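Local coordinates for protein endonuclease IV (Thermus thermophilus, PDB 3AAM) that repairs DNA by cleaving the phosphodiester backbone at apurinic or apyrimidinic sites, leaving a 3'-hydroxyl group and a 5'-terminal sugar phosphate, at residues Leu8-Ala11 / Gly15-Gly18; Gly18-Ala23 / Ala56-Ser61; Glu81-Ser86 / Val117-Leu122; Arg233-Pro238 / Arg261-Trp266. All coordinates share one frame; numbering follows the deposited sequence.

Contact 1 of 4, residues Leu8-Ala11 / Gly15-Gly18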
loop_
_atom_site.group_PDB
_atom_site.type_symbol
_atom_site.label_atom_id
_atom_site.label_comp_id
_atom_site.label_asym_id
_atom_site.label_seq_id
_atom_site.Cartn_x
_atom_site.Cartn_y
_atom_site.Cartn_z
ATOM N N LEU A 8 -4.196 -6.940 7.596
ATOM C CA LEU A 8 -4.964 -7.561 8.671
ATOM C C LEU A 8 -6.379 -7.006 8.777
ATOM O O LEU A 8 -6.634 -5.855 8.421
ATOM C CB LEU A 8 -4.234 -7.350 10.002
ATOM C CG LEU A 8 -2.751 -7.738 10.025
ATOM C CD1 LEU A 8 -2.139 -7.334 11.362
ATOM C CD2 LEU A 8 -2.602 -9.233 9.786
ATOM N N SER A 9 -7.283 -7.832 9.295
ATOM C CA SER A 9 -8.681 -7.452 9.456
ATOM C C SER A 9 -8.927 -6.574 10.675
ATOM O O SER A 9 -8.215 -6.665 11.675
ATOM C CB SER A 9 -9.549 -8.708 9.565
ATOM O OG SER A 9 -10.888 -8.366 9.869
ATOM N N ILE A 10 -9.941 -5.719 10.581
ATOM C CA ILE A 10 -10.304 -4.848 11.691
ATOM C C ILE A 10 -11.742 -5.131 12.106
ATOM O O ILE A 10 -12.306 -4.430 12.948
ATOM C CB ILE A 10 -10.173 -3.350 11.326
ATOM C CG1 ILE A 10 -11.113 -2.996 10.171
ATOM C CG2 ILE A 10 -8.736 -3.034 10.949
ATOM C CD1 ILE A 10 -11.251 -1.500 9.941
ATOM N N ALA A 11 -12.334 -6.163 11.513
ATOM C CA ALA A 11 -13.709 -6.534 11.831
ATOM C C ALA A 11 -13.776 -7.199 13.202
ATOM O O ALA A 11 -12.772 -7.687 13.718
ATOM C CB ALA A 11 -14.255 -7.477 10.764
ATOM N N GLY A 15 -11.948 -4.567 16.935
ATOM C CA GLY A 15 -11.741 -3.392 16.108
ATOM C C GLY A 15 -10.323 -3.290 15.573
ATOM O O GLY A 15 -9.678 -4.305 15.301
ATOM N N VAL A 16 -9.830 -2.066 15.420
ATOM C CA VAL A 16 -8.476 -1.871 14.911
ATOM C C VAL A 16 -7.424 -2.387 15.888
ATOM O O VAL A 16 -6.306 -2.715 15.491
ATOM C CB VAL A 16 -8.194 -0.379 14.603
ATOM C CG1 VAL A 16 -9.122 0.104 13.498
ATOM C CG2 VAL A 16 -8.374 0.465 15.855
ATOM N N ALA A 17 -7.783 -2.460 17.165
ATOM C CA ALA A 17 -6.851 -2.952 18.174
ATOM C C ALA A 17 -6.545 -4.421 17.902
ATOM O O ALA A 17 -5.443 -4.900 18.173
ATOM C CB ALA A 17 -7.448 -2.786 19.568
ATOM N N GLY A 18 -7.530 -5.134 17.363
ATOM C CA GLY A 18 -7.342 -6.540 17.062
ATOM C C GLY A 18 -6.229 -6.775 16.056
ATOM O O GLY A 18 -5.517 -7.778 16.124
HETATM O O HOH W 1 -10.153 -6.941 14.942
#

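Contact 2 of 4, residues Gly18-Ala23 / Ala56-Ser61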
loop_
_atom_site.group_PDB
_atom_site.type_symbol
_atom_site.label_atom_id
_atom_site.label_comp_id
_atom_site.label_asym_id
_atom_site.label_seq_id
_atom_site.Cartn_x
_atom_site.Cartn_y
_atom_site.Cartn_z
ATOM N N GLY A 18 -7.530 -5.134 17.363
ATOM C CA GLY A 18 -7.342 -6.540 17.062
ATOM C C GLY A 18 -6.229 -6.775 16.056
ATOM O O GLY A 18 -5.517 -7.778 16.124
ATOM N N ALA A 19 -6.077 -5.846 15.118
ATOM C CA ALA A 19 -5.039 -5.967 14.103
ATOM C C ALA A 19 -3.658 -5.848 14.736
ATOM O O ALA A 19 -2.732 -6.569 14.363
ATOM C CB ALA A 19 -5.222 -4.893 13.030
ATOM N N VAL A 20 -3.512 -4.927 15.684
ATOM C CA VAL A 20 -2.230 -4.758 16.356
ATOM C C VAL A 20 -1.879 -6.064 17.070
ATOM O O VAL A 20 -0.749 -6.545 16.989
ATOM C CB VAL A 20 -2.274 -3.614 17.399
ATOM C CG1 VAL A 20 -0.907 -3.455 18.054
ATOM C CG2 VAL A 20 -2.688 -2.311 16.733
ATOM N N GLU A 21 -2.857 -6.644 17.761
ATOM C CA GLU A 21 -2.625 -7.890 18.483
ATOM C C GLU A 21 -2.244 -9.036 17.559
ATOM O O GLU A 21 -1.357 -9.830 17.880
ATOM C CB GLU A 21 -3.862 -8.284 19.286
ATOM C CG GLU A 21 -4.261 -7.267 20.337
ATOM C CD GLU A 21 -5.365 -7.771 21.235
ATOM O OE1 GLU A 21 -5.944 -6.952 21.979
ATOM O OE2 GLU A 21 -5.646 -8.989 21.204
ATOM N N GLU A 22 -2.915 -9.131 16.412
ATOM C CA GLU A 22 -2.623 -10.198 15.466
ATOM C C GLU A 22 -1.228 -10.037 14.865
ATOM O O GLU A 22 -0.534 -11.025 14.614
ATOM C CB GLU A 22 -3.679 -10.247 14.356
ATOM C CG GLU A 22 -3.388 -11.306 13.296
ATOM C CD GLU A 22 -4.517 -11.491 12.305
ATOM O OE1 GLU A 22 -5.353 -10.572 12.172
ATOM O OE2 GLU A 22 -4.560 -12.554 11.647
ATOM N N ALA A 23 -0.814 -8.794 14.640
ATOM C CA ALA A 23 0.515 -8.543 14.094
ATOM C C ALA A 23 1.564 -9.054 15.076
ATOM O O ALA A 23 2.548 -9.682 14.682
ATOM C CB ALA A 23 0.710 -7.051 13.833
ATOM N N ALA A 56 -1.797 2.416 22.380
ATOM C CA ALA A 56 -1.146 1.767 23.514
ATOM C C ALA A 56 -0.626 0.386 23.143
ATOM O O ALA A 56 0.496 0.020 23.495
ATOM C CB ALA A 56 -2.113 1.669 24.687
ATOM N N LEU A 57 -1.446 -0.385 22.437
ATOM C CA LEU A 57 -1.045 -1.721 22.024
ATOM C C LEU A 57 0.128 -1.656 21.053
ATOM O O LEU A 57 1.081 -2.428 21.167
ATOM C CB LEU A 57 -2.227 -2.455 21.382
ATOM C CG LEU A 57 -3.325 -2.923 22.342
ATOM C CD1 LEU A 57 -4.564 -3.329 21.553
ATOM C CD2 LEU A 57 -2.805 -4.095 23.177
ATOM N N ARG A 58 0.069 -0.726 20.103
ATOM C CA ARG A 58 1.144 -0.587 19.128
ATOM C C ARG A 58 2.468 -0.219 19.783
ATOM O O ARG A 58 3.495 -0.849 19.539
ATOM C CB ARG A 58 0.796 0.478 18.086
ATOM C CG ARG A 58 0.167 -0.063 16.820
ATOM C CD ARG A 58 0.850 0.520 15.589
ATOM N NE ARG A 58 0.739 1.974 15.529
ATOM C CZ ARG A 58 1.340 2.736 14.618
ATOM N NH1 ARG A 58 1.176 4.051 14.641
ATOM N NH2 ARG A 58 2.114 2.190 13.691
ATOM N N GLU A 59 2.439 0.811 20.617
ATOM C CA GLU A 59 3.643 1.275 21.288
ATOM C C GLU A 59 4.259 0.243 22.235
ATOM O O GLU A 59 5.479 0.187 22.390
ATOM C CB GLU A 59 3.325 2.576 22.029
ATOM C CG GLU A 59 2.872 3.684 21.080
ATOM C CD GLU A 59 2.176 4.835 21.780
ATOM O OE1 GLU A 59 1.742 5.774 21.079
ATOM O OE2 GLU A 59 2.060 4.802 23.023
ATOM N N ALA A 60 3.418 -0.585 22.849
ATOM C CA ALA A 60 3.894 -1.601 23.785
ATOM C C ALA A 60 4.582 -2.780 23.104
ATOM O O ALA A 60 5.422 -3.447 23.705
ATOM C CB ALA A 60 2.735 -2.106 24.632
ATOM N N SER A 61 4.227 -3.048 21.855
ATOM C CA SER A 61 4.833 -4.170 21.159
ATOM C C SER A 61 5.628 -3.806 19.917
ATOM O O SER A 61 5.373 -4.332 18.834
ATOM C CB SER A 61 3.770 -5.217 20.807
ATOM O OG SER A 61 3.356 -5.918 21.970
#

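Contact 3 of 4, residues Glu81-Ser86 / Val117-Leu122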
loop_
_atom_site.group_PDB
_atom_site.type_symbol
_atom_site.label_atom_id
_atom_site.label_comp_id
_atom_site.label_asym_id
_atom_site.label_seq_id
_atom_site.Cartn_x
_atom_site.Cartn_y
_atom_site.Cartn_z
ATOM N N GLU A 81 -19.793 12.395 -10.229
ATOM C CA GLU A 81 -19.884 12.623 -8.793
ATOM C C GLU A 81 -19.191 11.540 -7.969
ATOM O O GLU A 81 -19.040 11.670 -6.754
ATOM C CB GLU A 81 -21.355 12.764 -8.392
ATOM C CG GLU A 81 -21.577 13.282 -6.984
ATOM C CD GLU A 81 -21.943 12.178 -6.024
ATOM O OE1 GLU A 81 -22.140 11.034 -6.486
ATOM O OE2 GLU A 81 -22.045 12.454 -4.811
ATOM N N LEU A 82 -18.781 10.464 -8.631
ATOM C CA LEU A 82 -18.051 9.397 -7.957
ATOM C C LEU A 82 -16.759 10.032 -7.432
ATOM O O LEU A 82 -16.166 9.561 -6.461
ATOM C CB LEU A 82 -17.714 8.275 -8.950
ATOM C CG LEU A 82 -16.660 7.251 -8.512
ATOM C CD1 LEU A 82 -17.132 6.512 -7.276
ATOM C CD2 LEU A 82 -16.397 6.270 -9.648
ATOM N N TRP A 83 -16.337 11.116 -8.075
ATOM C CA TRP A 83 -15.124 11.814 -7.675
ATOM C C TRP A 83 -15.295 12.381 -6.269
ATOM O O TRP A 83 -14.453 12.163 -5.401
ATOM C CB TRP A 83 -14.815 12.952 -8.651
ATOM C CG TRP A 83 -13.457 13.557 -8.472
ATOM C CD1 TRP A 83 -12.253 12.985 -8.786
ATOM C CD2 TRP A 83 -13.158 14.859 -7.952
ATOM N NE1 TRP A 83 -11.228 13.852 -8.497
ATOM C CE2 TRP A 83 -11.753 15.010 -7.984
ATOM C CE3 TRP A 83 -13.942 15.915 -7.463
ATOM C CZ2 TRP A 83 -11.113 16.173 -7.546
ATOM C CZ3 TRP A 83 -13.305 17.075 -7.026
ATOM C CH2 TRP A 83 -11.902 17.192 -7.072
ATOM N N GLU A 84 -16.388 13.106 -6.050
ATOM C CA GLU A 84 -16.657 13.689 -4.741
ATOM C C GLU A 84 -16.728 12.604 -3.668
ATOM O O GLU A 84 -16.191 12.763 -2.570
ATOM C CB GLU A 84 -17.973 14.478 -4.766
ATOM C CG GLU A 84 -17.858 15.907 -5.299
ATOM C CD GLU A 84 -17.826 15.999 -6.813
ATOM O OE1 GLU A 84 -17.716 17.131 -7.325
ATOM O OE2 GLU A 84 -17.920 14.960 -7.496
ATOM N N LYS A 85 -17.392 11.498 -3.987
ATOM C CA LYS A 85 -17.511 10.402 -3.032
ATOM C C LYS A 85 -16.127 9.838 -2.715
ATOM O O LYS A 85 -15.808 9.555 -1.556
ATOM C CB LYS A 85 -18.412 9.300 -3.607
ATOM C CG LYS A 85 -19.804 9.791 -3.991
ATOM C CD LYS A 85 -20.613 8.727 -4.728
ATOM C CE LYS A 85 -21.124 7.649 -3.793
ATOM N NZ LYS A 85 -20.028 6.930 -3.105
ATOM N N SER A 86 -15.304 9.702 -3.750
ATOM C CA SER A 86 -13.955 9.165 -3.608
ATOM C C SER A 86 -13.051 10.088 -2.795
ATOM O O SER A 86 -12.317 9.632 -1.917
ATOM C CB SER A 86 -13.344 8.924 -4.989
ATOM O OG SER A 86 -14.137 8.009 -5.721
ATOM N N VAL A 117 -6.682 13.097 -11.178
ATOM C CA VAL A 117 -6.218 12.306 -10.045
ATOM C C VAL A 117 -5.435 13.190 -9.075
ATOM O O VAL A 117 -5.660 13.146 -7.865
ATOM C CB VAL A 117 -5.328 11.130 -10.516
ATOM C CG1 VAL A 117 -4.695 10.442 -9.324
ATOM C CG2 VAL A 117 -6.164 10.132 -11.301
ATOM N N LYS A 118 -4.522 13.999 -9.607
ATOM C CA LYS A 118 -3.728 14.885 -8.764
ATOM C C LYS A 118 -4.675 15.837 -8.039
ATOM O O LYS A 118 -4.536 16.066 -6.838
ATOM C CB LYS A 118 -2.715 15.666 -9.610
ATOM C CG LYS A 118 -1.696 16.443 -8.789
ATOM C CD LYS A 118 -0.542 16.912 -9.660
ATOM C CE LYS A 118 0.650 17.360 -8.825
ATOM N NZ LYS A 118 1.822 17.688 -9.685
ATOM N N GLU A 119 -5.648 16.383 -8.768
ATOM C CA GLU A 119 -6.617 17.289 -8.164
ATOM C C GLU A 119 -7.329 16.584 -7.006
ATOM O O GLU A 119 -7.492 17.154 -5.924
ATOM C CB GLU A 119 -7.648 17.751 -9.204
ATOM C CG GLU A 119 -8.799 18.540 -8.592
ATOM C CD GLU A 119 -9.867 18.921 -9.594
ATOM O OE1 GLU A 119 -10.053 18.175 -10.579
ATOM O OE2 GLU A 119 -10.532 19.963 -9.383
ATOM N N GLY A 120 -7.739 15.341 -7.236
ATOM C CA GLY A 120 -8.419 14.579 -6.201
ATOM C C GLY A 120 -7.559 14.303 -4.979
ATOM O O GLY A 120 -8.009 14.474 -3.845
ATOM N N ALA A 121 -6.322 13.867 -5.202
ATOM C CA ALA A 121 -5.416 13.579 -4.096
ATOM C C ALA A 121 -5.201 14.820 -3.236
ATOM O O ALA A 121 -5.262 14.754 -2.009
ATOM C CB ALA A 121 -4.079 13.078 -4.630
ATOM N N LEU A 122 -4.951 15.954 -3.883
ATOM C CA LEU A 122 -4.729 17.197 -3.152
ATOM C C LEU A 122 -5.965 17.656 -2.387
ATOM O O LEU A 122 -5.853 18.160 -1.273
ATOM C CB LEU A 122 -4.263 18.293 -4.112
ATOM C CG LEU A 122 -2.838 18.100 -4.640
ATOM C CD1 LEU A 122 -2.522 19.147 -5.695
ATOM C CD2 LEU A 122 -1.858 18.190 -3.478
#

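Contact 4 of 4, residues Arg233-Pro238 / Arg261-Trp266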
loop_
_atom_site.group_PDB
_atom_site.type_symbol
_atom_site.label_atom_id
_atom_site.label_comp_id
_atom_site.label_asym_id
_atom_site.label_seq_id
_atom_site.Cartn_x
_atom_site.Cartn_y
_atom_site.Cartn_z
ATOM N N ARG A 233 14.843 -10.384 -4.703
ATOM C CA ARG A 233 15.807 -9.359 -5.077
ATOM C C ARG A 233 15.315 -7.950 -4.751
ATOM O O ARG A 233 16.114 -7.065 -4.446
ATOM C CB ARG A 233 16.143 -9.486 -6.562
ATOM C CG ARG A 233 16.942 -10.741 -6.900
ATOM C CD ARG A 233 18.447 -10.491 -6.829
ATOM N NE ARG A 233 18.910 -10.112 -5.495
ATOM C CZ ARG A 233 19.002 -10.948 -4.466
ATOM N NH1 ARG A 233 19.435 -10.511 -3.291
ATOM N NH2 ARG A 233 18.669 -12.225 -4.613
ATOM N N VAL A 234 14.002 -7.741 -4.815
ATOM C CA VAL A 234 13.434 -6.437 -4.483
ATOM C C VAL A 234 13.450 -6.270 -2.961
ATOM O O VAL A 234 13.891 -5.245 -2.433
ATOM C CB VAL A 234 11.974 -6.310 -4.999
ATOM C CG1 VAL A 234 11.329 -5.033 -4.469
ATOM C CG2 VAL A 234 11.965 -6.291 -6.516
ATOM N N PHE A 235 12.980 -7.297 -2.263
ATOM C CA PHE A 235 12.921 -7.291 -0.809
ATOM C C PHE A 235 14.293 -7.062 -0.182
ATOM O O PHE A 235 14.417 -6.342 0.807
ATOM C CB PHE A 235 12.348 -8.632 -0.325
ATOM C CG PHE A 235 12.125 -8.711 1.167
ATOM C CD1 PHE A 235 11.203 -7.881 1.798
ATOM C CD2 PHE A 235 12.809 -9.649 1.931
ATOM C CE1 PHE A 235 10.961 -7.987 3.173
ATOM C CE2 PHE A 235 12.576 -9.764 3.303
ATOM C CZ PHE A 235 11.653 -8.934 3.924
ATOM N N LEU A 236 15.323 -7.656 -0.780
ATOM C CA LEU A 236 16.678 -7.553 -0.254
ATOM C C LEU A 236 17.566 -6.514 -0.923
ATOM O O LEU A 236 18.767 -6.469 -0.661
ATOM C CB LEU A 236 17.358 -8.918 -0.334
ATOM C CG LEU A 236 16.678 -10.037 0.457
ATOM C CD1 LEU A 236 17.517 -11.305 0.350
ATOM C CD2 LEU A 236 16.518 -9.622 1.915
ATOM N N ASP A 237 17.000 -5.684 -1.790
ATOM C CA ASP A 237 17.825 -4.672 -2.435
ATOM C C ASP A 237 18.328 -3.750 -1.333
ATOM O O ASP A 237 17.545 -3.246 -0.536
ATOM C CB ASP A 237 17.016 -3.879 -3.459
ATOM C CG ASP A 237 17.872 -2.909 -4.245
ATOM O OD1 ASP A 237 18.244 -1.857 -3.686
ATOM O OD2 ASP A 237 18.179 -3.207 -5.416
ATOM N N PRO A 238 19.647 -3.518 -1.270
ATOM C CA PRO A 238 20.216 -2.648 -0.237
ATOM C C PRO A 238 19.594 -1.258 -0.128
ATOM O O PRO A 238 19.607 -0.651 0.938
ATOM C CB PRO A 238 21.693 -2.592 -0.617
ATOM C CG PRO A 238 21.926 -3.941 -1.214
ATOM C CD PRO A 238 20.714 -4.107 -2.100
ATOM N N ARG A 261 7.155 -17.993 6.157
ATOM C CA ARG A 261 8.344 -18.817 6.000
ATOM C C ARG A 261 9.214 -18.282 4.862
ATOM O O ARG A 261 10.438 -18.291 4.957
ATOM C CB ARG A 261 7.942 -20.280 5.770
ATOM C CG ARG A 261 7.600 -21.007 7.079
ATOM C CD ARG A 261 6.730 -22.231 6.845
ATOM N NE ARG A 261 7.338 -23.162 5.899
ATOM C CZ ARG A 261 8.238 -24.088 6.217
ATOM N NH1 ARG A 261 8.650 -24.226 7.470
ATOM N NH2 ARG A 261 8.729 -24.878 5.274
ATOM N N VAL A 262 8.589 -17.788 3.798
ATOM C CA VAL A 262 9.362 -17.237 2.688
ATOM C C VAL A 262 9.990 -15.888 3.083
ATOM O O VAL A 262 11.172 -15.657 2.840
ATOM C CB VAL A 262 8.486 -17.084 1.428
ATOM C CG1 VAL A 262 9.304 -16.464 0.297
ATOM C CG2 VAL A 262 7.965 -18.456 1.000
ATOM N N PHE A 263 9.210 -15.006 3.705
ATOM C CA PHE A 263 9.723 -13.704 4.137
ATOM C C PHE A 263 10.925 -13.894 5.048
ATOM O O PHE A 263 11.955 -13.253 4.883
ATOM C CB PHE A 263 8.668 -12.921 4.934
ATOM C CG PHE A 263 7.865 -11.947 4.119
ATOM C CD1 PHE A 263 8.490 -10.996 3.320
ATOM C CD2 PHE A 263 6.475 -11.946 4.202
ATOM C CE1 PHE A 263 7.733 -10.050 2.616
ATOM C CE2 PHE A 263 5.708 -11.008 3.503
ATOM C CZ PHE A 263 6.337 -10.060 2.713
ATOM N N ARG A 264 10.780 -14.786 6.018
ATOM C CA ARG A 264 11.839 -15.031 6.978
ATOM C C ARG A 264 13.067 -15.702 6.387
ATOM O O ARG A 264 14.188 -15.421 6.810
ATOM C CB ARG A 264 11.268 -15.811 8.164
ATOM C CG ARG A 264 10.412 -14.899 9.026
ATOM C CD ARG A 264 9.378 -15.612 9.873
ATOM N NE ARG A 264 8.592 -14.618 10.598
ATOM C CZ ARG A 264 7.522 -14.885 11.336
ATOM N NH1 ARG A 264 7.083 -16.132 11.458
ATOM N NH2 ARG A 264 6.895 -13.894 11.960
ATOM N N ALA A 265 12.869 -16.571 5.403
ATOM C CA ALA A 265 13.999 -17.232 4.765
ATOM C C ALA A 265 14.789 -16.161 4.023
ATOM O O ALA A 265 16.020 -16.129 4.065
ATOM C CB ALA A 265 13.510 -18.294 3.796
ATOM N N TRP A 266 14.068 -15.274 3.348
ATOM C CA TRP A 266 14.714 -14.200 2.612
ATOM C C TRP A 266 15.444 -13.254 3.546
ATOM O O TRP A 266 16.572 -12.860 3.277
ATOM C CB TRP A 266 13.687 -13.410 1.795
ATOM C CG TRP A 266 13.134 -14.163 0.636
ATOM C CD1 TRP A 266 13.576 -15.358 0.142
ATOM C CD2 TRP A 266 12.040 -13.766 -0.197
ATOM N NE1 TRP A 266 12.824 -15.730 -0.944
ATOM C CE2 TRP A 266 11.875 -14.770 -1.174
ATOM C CE3 TRP A 266 11.181 -12.658 -0.213
ATOM C CZ2 TRP A 266 10.884 -14.701 -2.160
ATOM C CZ3 TRP A 266 10.194 -12.592 -1.194
ATOM C CH2 TRP A 266 10.056 -13.608 -2.151
#

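Contact 1 of 4, residues Leu8-Ala11 / Gly15-Gly18
I10 meets G15 and V16 across the first beta-alpha loop of the TIM barrel, where the chain leaves strand 3-6 and turns into helix 15-26. The apolar part is one methyl pair: the two side chains lie alongside each other, pointing the same way, and I10 CG2 rests 4.1 Å from V16 CG1. I10 presents this methyl because CG1 is held between its backbone N and carbonyl carbon (chi1 61°), with CG2 turned beside the N. R44 touches both side chains from a neighbouring loop.

The polar part rests mostly on backbone atoms, helped by S9, E50 and a water. I10 O receives a CA-H...O contact from G15 CA at 3.4 Å, made by a residue with positive phi. Within 8-11 the loop is shaped by an ST turn, S9 OG accepting from A11 N at 3.1 Å with a nearly straight N-H...O angle of 160°. E50 accepts from the V16 N-H. G15 O is gripped twice: G18 N donates to it at 3.1 Å, and a water that gives its other hydrogen to A11 O, 3.0 Å away, donates to G15 O at 2.7 Å.

Contact 2 of 4, residues Gly18-Ala23 / Ala56-Ser61
Two neighbouring helices of the barrel's outer layer, 15-26 and 48-60, touch where V20 packs against L57 and R58. Their short segments run nearly parallel, with axes 9.3 Å apart at closest approach and directions 20° apart. V20 meets backbone as much as side chain. Its CG1, anti to its own N (chi1 -179°), reaches over the peptide link between L57 and R58, lying 3.5 Å from R58 N and 3.6 Å from L57 C, with L57 CB at 3.7 Å. The other branch turns to the arginine: V20 CG2 is 3.6 Å from R58 CG, and the two side chains cross at about a right angle.

In the repeating beta-alpha order of a TIM barrel, helix 15-26 links strand 3-6 to strand 31-34, and helix 48-60 makes the crossover from strand 31-34 to its parallel neighbour 66-69. F31, on the strand common to both connections, touches both V20 and R58.

R58 bends at chi2 and chi3, and its guanidinium finds its partner beyond the two helices: NH2 donates to L64 O, while the bond from NH1 to G101 O is weak. The extended chain of E21 passes L57 obliquely, bringing OE1 within 3.9 Å of L57 CD1; the ion pair of E21 with K14 is long and weak.

Contact 3 of 4, residues Glu81-Ser86 / Val117-Leu122
L82 O is gripped twice by S86, one turn further along helix 82-100: S86 OG donates at 2.7 Å and S86 N at 2.8 Å, from opposite faces of the carbonyl plane. The hydroxyl comes in 35° above that plane, and its oxygen in turn accepts from N75 N, which ties this turn to the preceding loop.

From the same turn W83 reaches across to helix 114-128. A first torsion of -169° extends the indole away from its own backbone N and brings its benzene end to G120 and E119. CZ2 sits 3.4 Å from G120 CA and 3.5 Å from E119 CG, both approached obliquely. The extended E119 chain crosses the indole at about a right angle, its carboxylate carbon CD lying 3.7 Å from W83 CH2 and its carboxylate plane turned 50° from the ring. R116 joins both residues, by a salt bridge to E119 OE1 and a cation-pi contact with W83. Packing at G120 is close enough that a beta carbon there would fall about 2.9 Å from W83 NE1. With W83 cut back to an alanine, G120 would probably face a gap and R116 lose its aromatic partner.

Helices 82-100 and 114-128 are consecutive in the outer layer of the TIM barrel, joined through strand 104-107, and V117 and K118 turn to L158 of the next helix, 152-159.

Contact 4 of 4, residues Arg233-Pro238 / Arg261-Trp266
This is a buried aromatic contact between the last two helices of the TIM barrel, F235 and L236 at the end of helix 230-235 packing on F263 and W266 of helix 253-267. Strand 244-247 runs between the two helices in sequence. F235, its ring swung opposite the backbone N by a chi1 of -175°, meets the two aromatic residues with different parts of that ring. F263 CD1 lies over one face, 3.8 Å from F235 CZ; the ring centroids are 5.3 Å apart and the planes inclined at 54°, an oblique pairing. W266 meets the same phenyl group differently: its CB is 3.9 Å from F235 CD2, and that carbon lies at the edge of the indole, near the indole plane and 4.0 Å from CE3. Deeper in, F245 meets F235 edge-to-face, and L205 of strand 202-208 touches both phenylalanines. Replacing the F235 ring by the methyl of an alanine is likely to leave F263, W266 and F245 around a gap and let the F263 ring shift. The F263 side chain is about 12 Å from that of the manganese ligand H219. Just past the helix end, L236 sets both methyls against a backbone carbonyl: W266 O is 3.4 Å from L236 CD1 and 3.5 Å from L236 CD2.

How the contacts relate
Followed from the N terminus, the four contacts come in series, none nested in or crossing another. Contact 1 closes the tight loop that leads into helix 15-26, with three residues between its segments. Contact 2 begins on G18, where contact 1 ends, and spans 32 residues to join that helix to 48-60; A17 CB, 3.5 Å from L57 CD1, links the two. Contact 3 closes a 30-residue excursion through strand 104-107, and contact 4 a 22-residue one through strand 244-247, on the opposite side of the chain's centre from contact 3. Contacts 2 and 4 approach to about 7 Å between nearest atoms, and R264 donates to L26 O, joining the last helix to the first.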